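Local atomic coordinates of probable benzoylformate decarboxylase (Rhodococcus jostii, PDB entry 7ORX), a protein that belongs to the thiamine diphosphate-dependent enzyme family and holds thiamine diphosphate and a sodium ion in a four-chain assembly of three-domain subunits. Residues C[62-67]-C[417-422]; C[254-259]-C[265-270]. One frame throughout, in Å; residues are numbered along the deposited sequence.

How the contacts relate
Contact 1 joins the N-terminal and C-terminal thiamine diphosphate-binding domains: 62-67 ends helix 50-64 in the first, and 417-422 starts within helix 409-418, near its C-terminal end, in the second. Contact 2 lies wholly within the central domain, where 254-259 leaves strand 252-255, an outermost strand of a six-stranded parallel sheet, and meets 265-270 at the end of helix 260-266. In sequence, contact 2 falls between the two halves of contact 1. The contacts share no helix, strand or sheet; their centres are 32 Å apart and their nearest atoms about 17 Å. One therefore bridges two domains, whereas the other is packing inside the central domain.

Contact 1: C[62-67]-C[417-422]; sequences LVTGEA and QLASPD
V63 and T64, in the last turn of helix 50-64, receive A419 and S420, near the C-terminal end of helix 409-418. V63 points its side chain at the other segment, and CB and then CG1 each meet an atom there. CB lies 4.0 Å from the CB of A419, a plain apolar contact. One atom further out, CG1 is anti to the backbone N (chi1 170°), which carries it past the same methyl to S420, where it comes within 3.4 Å of OG. This last approach sets a methyl beside a hydroxyl and is van der Waals in kind.

T64 approaches A419 with its methyl, CG2 lying 3.9 Å from the alanine CB. The lone methyl of A419 thus meets two branched side chains that are neighbours in sequence. The hydroxyl of T64 is occupied on its own side of the contact: OG1 accepts from the backbone N of E66 at 3.1 Å, closing an ST turn, and also bonds to the carbonyl O of Y60 one helical turn back. G65, with positive phi, carries the chain out of the helix inside this turn. Y60 from the same helix also packs against A419.

On the facing segment, S420 N bonds to Q417 O, while the amide of Q417 reaches the backbone of R423 and V425 and ties this end of the helix to strand 425-430. No hydrogen bond crosses between the segments. The arrangement is helix-end packing between the N-terminal and C-terminal cofactor-binding domains of a thiamine diphosphate-dependent enzyme.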
ATOM      1  N   LEU C  62     -25.361  13.005   4.028  1.00 72.15           N
ATOM      2  CA  LEU C  62     -25.497  13.333   5.468  1.00 73.45           C
ATOM      3  C   LEU C  62     -26.958  13.635   5.792  1.00 75.42           C
ATOM      4  O   LEU C  62     -27.439  13.246   6.858  1.00 76.23           O
ATOM      5  CB  LEU C  62     -24.601  14.530   5.795  1.00 72.26           C
ATOM      6  CG  LEU C  62     -23.119  14.193   5.866  1.00 69.96           C
ATOM      7  CD1 LEU C  62     -22.247  15.429   5.714  1.00 70.34           C
ATOM      8  CD2 LEU C  62     -22.825  13.516   7.168  1.00 68.42           C
ATOM      9  N   VAL C  63     -27.663  14.287   4.891  1.00 77.83           N
ATOM     10  CA  VAL C  63     -29.056  14.671   5.191  1.00 80.41           C
ATOM     11  C   VAL C  63     -29.931  13.428   5.131  1.00 80.20           C
ATOM     12  O   VAL C  63     -30.754  13.270   6.054  1.00 81.51           O
ATOM     13  CB  VAL C  63     -29.536  15.769   4.246  1.00 82.92           C
ATOM     14  CG1 VAL C  63     -31.031  15.979   4.406  1.00 85.91           C
ATOM     15  CG2 VAL C  63     -28.756  17.066   4.443  1.00 84.06           C
ATOM     16  N   THR C  64     -29.734  12.581   4.111  1.00 78.94           N
ATOM     17  CA  THR C  64     -30.623  11.432   3.815  1.00 78.47           C
ATOM     18  C   THR C  64     -30.282  10.253   4.720  1.00 79.18           C
ATOM     19  O   THR C  64     -31.214   9.535   5.084  1.00 82.80           O
ATOM     20  CB  THR C  64     -30.516  10.993   2.351  1.00 78.83           C
ATOM     21  OG1 THR C  64     -29.173  10.592   2.113  1.00 76.96           O
ATOM     22  CG2 THR C  64     -30.869  12.076   1.353  1.00 79.29           C
ATOM     23  N   GLY C  65     -29.001  10.051   5.046  1.00 77.92           N
ATOM     24  CA  GLY C  65     -28.544   8.866   5.772  1.00 77.48           C
ATOM     25  C   GLY C  65     -28.199   7.750   4.813  1.00 77.39           C
ATOM     26  O   GLY C  65     -27.516   6.830   5.223  1.00 80.64           O
ATOM     27  N   GLU C  66     -28.571   7.872   3.549  1.00 77.84           N
ATOM     28  CA  GLU C  66     -28.516   6.782   2.550  1.00 78.94           C
ATOM     29  C   GLU C  66     -27.153   6.752   1.860  1.00 76.89           C
ATOM     30  O   GLU C  66     -26.517   7.823   1.780  1.00 77.29           O
ATOM     31  CB  GLU C  66     -29.603   7.010   1.509  1.00 82.54           C
ATOM     32  CG  GLU C  66     -31.005   6.920   2.085  1.00 88.04           C
ATOM     33  CD  GLU C  66     -32.088   7.406   1.139  1.00 96.79           C
ATOM     34  OE1 GLU C  66     -31.804   8.289   0.248  1.00 95.85           O
ATOM     35  OE2 GLU C  66     -33.230   6.846   1.260  1.00107.22           O
ATOM     36  N   ALA C  67     -26.745   5.583   1.348  1.00 74.12           N
ATOM     37  CA  ALA C  67     -25.554   5.443   0.482  1.00 71.34           C
ATOM     38  C   ALA C  67     -25.752   6.331  -0.737  1.00 70.55           C
ATOM     39  O   ALA C  67     -26.896   6.516  -1.094  1.00 70.86           O
ATOM     40  CB  ALA C  67     -25.375   4.005   0.071  1.00 72.32           C
ATOM     41  N   GLN C 417     -29.025  20.776   0.303  1.00 73.00           N
ATOM     42  CA  GLN C 417     -30.252  21.475  -0.104  1.00 74.77           C
ATOM     43  C   GLN C 417     -30.992  20.595  -1.100  1.00 75.81           C
ATOM     44  O   GLN C 417     -32.190  20.389  -0.897  1.00 81.57           O
ATOM     45  CB  GLN C 417     -29.970  22.849  -0.697  1.00 74.20           C
ATOM     46  CG  GLN C 417     -31.252  23.598  -0.991  1.00 74.11           C
ATOM     47  CD  GLN C 417     -32.046  23.868   0.263  1.00 72.87           C
ATOM     48  OE1 GLN C 417     -31.851  24.890   0.910  1.00 71.27           O
ATOM     49  NE2 GLN C 417     -32.925  22.943   0.609  1.00 70.39           N
ATOM     50  N   LEU C 418     -30.286  20.051  -2.083  1.00 76.15           N
ATOM     51  CA  LEU C 418     -30.848  19.100  -3.085  1.00 75.44           C
ATOM     52  C   LEU C 418     -31.579  17.945  -2.392  1.00 73.24           C
ATOM     53  O   LEU C 418     -32.549  17.454  -2.924  1.00 71.76           O
ATOM     54  CB  LEU C 418     -29.701  18.589  -3.953  1.00 75.79           C
ATOM     55  CG  LEU C 418     -30.129  17.668  -5.077  1.00 78.00           C
ATOM     56  CD1 LEU C 418     -31.136  18.354  -5.987  1.00 77.54           C
ATOM     57  CD2 LEU C 418     -28.923  17.148  -5.846  1.00 80.07           C
ATOM     58  N   ALA C 419     -31.087  17.513  -1.244  1.00 73.57           N
ATOM     59  CA  ALA C 419     -31.637  16.385  -0.468  1.00 74.97           C
ATOM     60  C   ALA C 419     -32.792  16.853   0.401  1.00 77.28           C
ATOM     61  O   ALA C 419     -33.465  16.000   0.984  1.00 77.43           O
ATOM     62  CB  ALA C 419     -30.560  15.809   0.408  1.00 73.92           C
ATOM     63  N   SER C 420     -32.896  18.159   0.621  1.00 82.52           N
ATOM     64  CA  SER C 420     -33.758  18.763   1.671  1.00 85.87           C
ATOM     65  C   SER C 420     -34.876  19.562   1.013  1.00 86.18           C
ATOM     66  O   SER C 420     -34.776  20.773   0.915  1.00 86.97           O
ATOM     67  CB  SER C 420     -32.958  19.568   2.658  1.00 83.29           C
ATOM     68  OG  SER C 420     -32.813  18.829   3.858  1.00 85.73           O
ATOM     69  N   PRO C 421     -36.001  18.907   0.632  1.00 86.10           N
ATOM     70  CA  PRO C 421     -37.059  19.581  -0.108  1.00 86.57           C
ATOM     71  C   PRO C 421     -37.845  20.565   0.779  1.00 88.05           C
ATOM     72  O   PRO C 421     -38.242  21.544   0.240  1.00 90.13           O
ATOM     73  CB  PRO C 421     -37.913  18.400  -0.609  1.00 85.05           C
ATOM     74  CG  PRO C 421     -37.779  17.358   0.459  1.00 83.85           C
ATOM     75  CD  PRO C 421     -36.370  17.523   0.979  1.00 84.43           C
ATOM     76  N   ASP C 422     -38.004  20.311   2.089  1.00 90.04           N
ATOM     77  CA  ASP C 422     -38.879  21.120   2.999  1.00 92.83           C
ATOM     78  C   ASP C 422     -38.073  21.959   4.015  1.00 85.51           C
ATOM     79  O   ASP C 422     -38.670  22.379   5.016  1.00 85.11           O
ATOM     80  CB  ASP C 422     -39.816  20.258   3.848  1.00102.98           C
ATOM     81  CG  ASP C 422     -40.416  19.083   3.106  1.00118.45           C
ATOM     82  OD1 ASP C 422     -41.021  19.347   2.032  1.00128.53           O
ATOM     83  OD2 ASP C 422     -40.269  17.908   3.606  1.00131.49           O
TER

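Contact 2: C[254-259]-C[265-270]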
ATOM      1  N   GLY C 254     -22.850  23.462  25.875  1.00 66.42           N
ATOM      2  CA  GLY C 254     -21.975  23.862  24.767  1.00 65.82           C
ATOM      3  C   GLY C 254     -21.048  22.755  24.299  1.00 65.61           C
ATOM      4  O   GLY C 254     -21.355  21.572  24.481  1.00 67.05           O
ATOM      5  N   VAL C 255     -19.950  23.155  23.679  1.00 64.62           N
ATOM      6  CA  VAL C 255     -18.955  22.277  23.036  1.00 64.65           C
ATOM      7  C   VAL C 255     -17.742  22.179  23.946  1.00 65.41           C
ATOM      8  O   VAL C 255     -17.275  23.167  24.379  1.00 67.83           O
ATOM      9  CB  VAL C 255     -18.605  22.832  21.657  1.00 64.45           C
ATOM     10  CG1 VAL C 255     -17.483  22.069  20.985  1.00 65.65           C
ATOM     11  CG2 VAL C 255     -19.827  22.824  20.767  1.00 64.28           C
ATOM     12  N   LEU C 256     -17.249  20.981  24.211  1.00 65.90           N
ATOM     13  CA  LEU C 256     -16.024  20.786  25.010  1.00 65.44           C
ATOM     14  C   LEU C 256     -14.885  21.375  24.201  1.00 65.42           C
ATOM     15  O   LEU C 256     -14.903  21.312  22.983  1.00 64.36           O
ATOM     16  CB  LEU C 256     -15.840  19.290  25.276  1.00 64.68           C
ATOM     17  CG  LEU C 256     -16.779  18.754  26.337  1.00 64.61           C
ATOM     18  CD1 LEU C 256     -16.585  17.275  26.553  1.00 65.06           C
ATOM     19  CD2 LEU C 256     -16.562  19.473  27.642  1.00 65.25           C
ATOM     20  N   PRO C 257     -13.902  22.013  24.852  1.00 67.25           N
ATOM     21  CA  PRO C 257     -12.733  22.530  24.140  1.00 69.14           C
ATOM     22  C   PRO C 257     -11.871  21.354  23.687  1.00 71.09           C
ATOM     23  O   PRO C 257     -11.882  20.320  24.354  1.00 73.86           O
ATOM     24  CB  PRO C 257     -12.015  23.373  25.181  1.00 69.57           C
ATOM     25  CG  PRO C 257     -12.465  22.781  26.502  1.00 69.31           C
ATOM     26  CD  PRO C 257     -13.881  22.312  26.292  1.00 68.15           C
ATOM     27  N   ALA C 258     -11.163  21.521  22.572  1.00 72.39           N
ATOM     28  CA  ALA C 258     -10.432  20.435  21.869  1.00 72.49           C
ATOM     29  C   ALA C 258      -8.965  20.441  22.304  1.00 75.50           C
ATOM     30  O   ALA C 258      -8.089  20.193  21.461  1.00 77.42           O
ATOM     31  CB  ALA C 258     -10.582  20.596  20.374  1.00 71.24           C
ATOM     32  N   GLY C 259      -8.714  20.741  23.573  1.00 79.02           N
ATOM     33  CA  GLY C 259      -7.408  20.598  24.235  1.00 81.72           C
ATOM     34  C   GLY C 259      -7.547  19.591  25.360  1.00 82.69           C
ATOM     35  O   GLY C 259      -8.632  19.497  25.952  1.00 82.45           O
ATOM     36  N   LYS C 265     -10.520  20.084  32.618  1.00 93.58           N
ATOM     37  CA  LYS C 265     -10.791  21.209  33.561  1.00 95.34           C
ATOM     38  C   LYS C 265     -12.289  21.558  33.488  1.00 90.21           C
ATOM     39  O   LYS C 265     -12.886  21.821  34.540  1.00 89.16           O
ATOM     40  CB  LYS C 265      -9.844  22.386  33.280  1.00101.82           C
ATOM     41  CG  LYS C 265     -10.043  23.635  34.157  1.00108.79           C
ATOM     42  CD  LYS C 265     -10.486  24.896  33.356  1.00117.10           C
ATOM     43  CE  LYS C 265     -11.645  25.691  33.957  1.00120.66           C
ATOM     44  NZ  LYS C 265     -11.279  26.329  35.249  1.00121.22           N
ATOM     45  N   THR C 266     -12.874  21.545  32.288  1.00 86.24           N
ATOM     46  CA  THR C 266     -14.311  21.841  32.043  1.00 84.55           C
ATOM     47  C   THR C 266     -15.207  20.829  32.775  1.00 85.56           C
ATOM     48  O   THR C 266     -16.215  21.280  33.355  1.00 84.19           O
ATOM     49  CB  THR C 266     -14.615  21.831  30.547  1.00 83.89           C
ATOM     50  OG1 THR C 266     -13.769  22.783  29.899  1.00 83.17           O
ATOM     51  CG2 THR C 266     -16.061  22.127  30.237  1.00 83.30           C
ATOM     52  N   LEU C 267     -14.866  19.523  32.740  1.00 84.82           N
ATOM     53  CA  LEU C 267     -15.673  18.428  33.347  1.00 84.07           C
ATOM     54  C   LEU C 267     -15.268  18.167  34.801  1.00 87.96           C
ATOM     55  O   LEU C 267     -15.749  17.161  35.381  1.00 90.82           O
ATOM     56  CB  LEU C 267     -15.476  17.148  32.532  1.00 83.42           C
ATOM     57  CG  LEU C 267     -15.893  17.190  31.072  1.00 82.27           C
ATOM     58  CD1 LEU C 267     -15.638  15.861  30.410  1.00 79.17           C
ATOM     59  CD2 LEU C 267     -17.351  17.592  30.930  1.00 81.99           C
ATOM     60  N   GLU C 268     -14.386  18.990  35.365  1.00 92.19           N
ATOM     61  CA  GLU C 268     -13.990  18.906  36.796  1.00 93.93           C
ATOM     62  C   GLU C 268     -15.283  18.828  37.629  1.00 91.16           C
ATOM     63  O   GLU C 268     -16.242  19.594  37.337  1.00 89.82           O
ATOM     64  CB  GLU C 268     -13.094  20.111  37.119  1.00 96.36           C
ATOM     65  CG  GLU C 268     -12.393  20.107  38.483  1.00101.56           C
ATOM     66  CD  GLU C 268     -12.209  21.490  39.155  1.00102.81           C
ATOM     67  OE1 GLU C 268     -12.304  22.541  38.449  1.00104.65           O
ATOM     68  OE2 GLU C 268     -12.017  21.542  40.402  1.00100.45           O
ATOM     69  N   GLY C 269     -15.336  17.892  38.576  1.00 88.64           N
ATOM     70  CA  GLY C 269     -16.489  17.724  39.476  1.00 88.82           C
ATOM     71  C   GLY C 269     -17.391  16.561  39.074  1.00 87.03           C
ATOM     72  O   GLY C 269     -18.235  16.172  39.872  1.00 87.83           O
ATOM     73  N   HIS C 270     -17.263  16.021  37.874  1.00 84.33           N
ATOM     74  CA  HIS C 270     -18.141  14.908  37.435  1.00 84.02           C
ATOM     75  C   HIS C 270     -17.467  13.561  37.701  1.00 82.57           C
ATOM     76  O   HIS C 270     -16.303  13.448  37.365  1.00 84.48           O
ATOM     77  CB  HIS C 270     -18.499  15.112  35.965  1.00 82.96           C
ATOM     78  CG  HIS C 270     -19.456  16.219  35.731  1.00 82.46           C
ATOM     79  ND1 HIS C 270     -19.086  17.369  35.087  1.00 82.86           N
ATOM     80  CD2 HIS C 270     -20.762  16.341  36.020  1.00 82.41           C
ATOM     81  CE1 HIS C 270     -20.127  18.170  34.987  1.00 84.57           C
ATOM     82  NE2 HIS C 270     -21.166  17.552  35.550  1.00 83.54           N
TER
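In T266 chi1 is -57°, which sets OG1 beside the backbone N and leaves the methyl CG2 anti to that nitrogen, so the methyl is directed at L256 and the hydroxyl lies beside P257. In L256, chi2 179° places CD1 anti to CA, and it is the other branch, CD2, that turns to the methyl of T266. The two methyls, L256 CD2 and T266 CG2, meet at 3.7 Å, the side chains crossing at a slant.

L267 comes in beside this pair. Its CD2 lies 3.9 Å from L256 CD2, and the two leucines are turned at about a right angle, so that the single CD2 methyl of L256 touches both T266 and L267. W235 of the adjacent strand 234-236 touches all three residues, and L263 of helix 260-266 also packs on L256.

At the other branch of T266 the contact changes character. P257 and T266 run past one another in opposite directions, and the hydroxyl lies against P257 CG and CD, with OG1 3.6 Å from CG. That oxygen has a hydrogen bond with the carbonyl O of D262 one turn back, so it is satisfied within its own helix and makes van der Waals contact with the proline.

Beyond the helix the chain reverses in a type II beta turn from L267 to H270, in which H270 N bonds to L267 O at 3.1 Å. G269 occupies the turn position with positive phi. Within this beta-alpha-beta crossover, from strand 252-255 through helix 260-266 to strand 272-276, the contact between the segments is one of dispersion and hydrophobic burial, with no hydrogen bond across it.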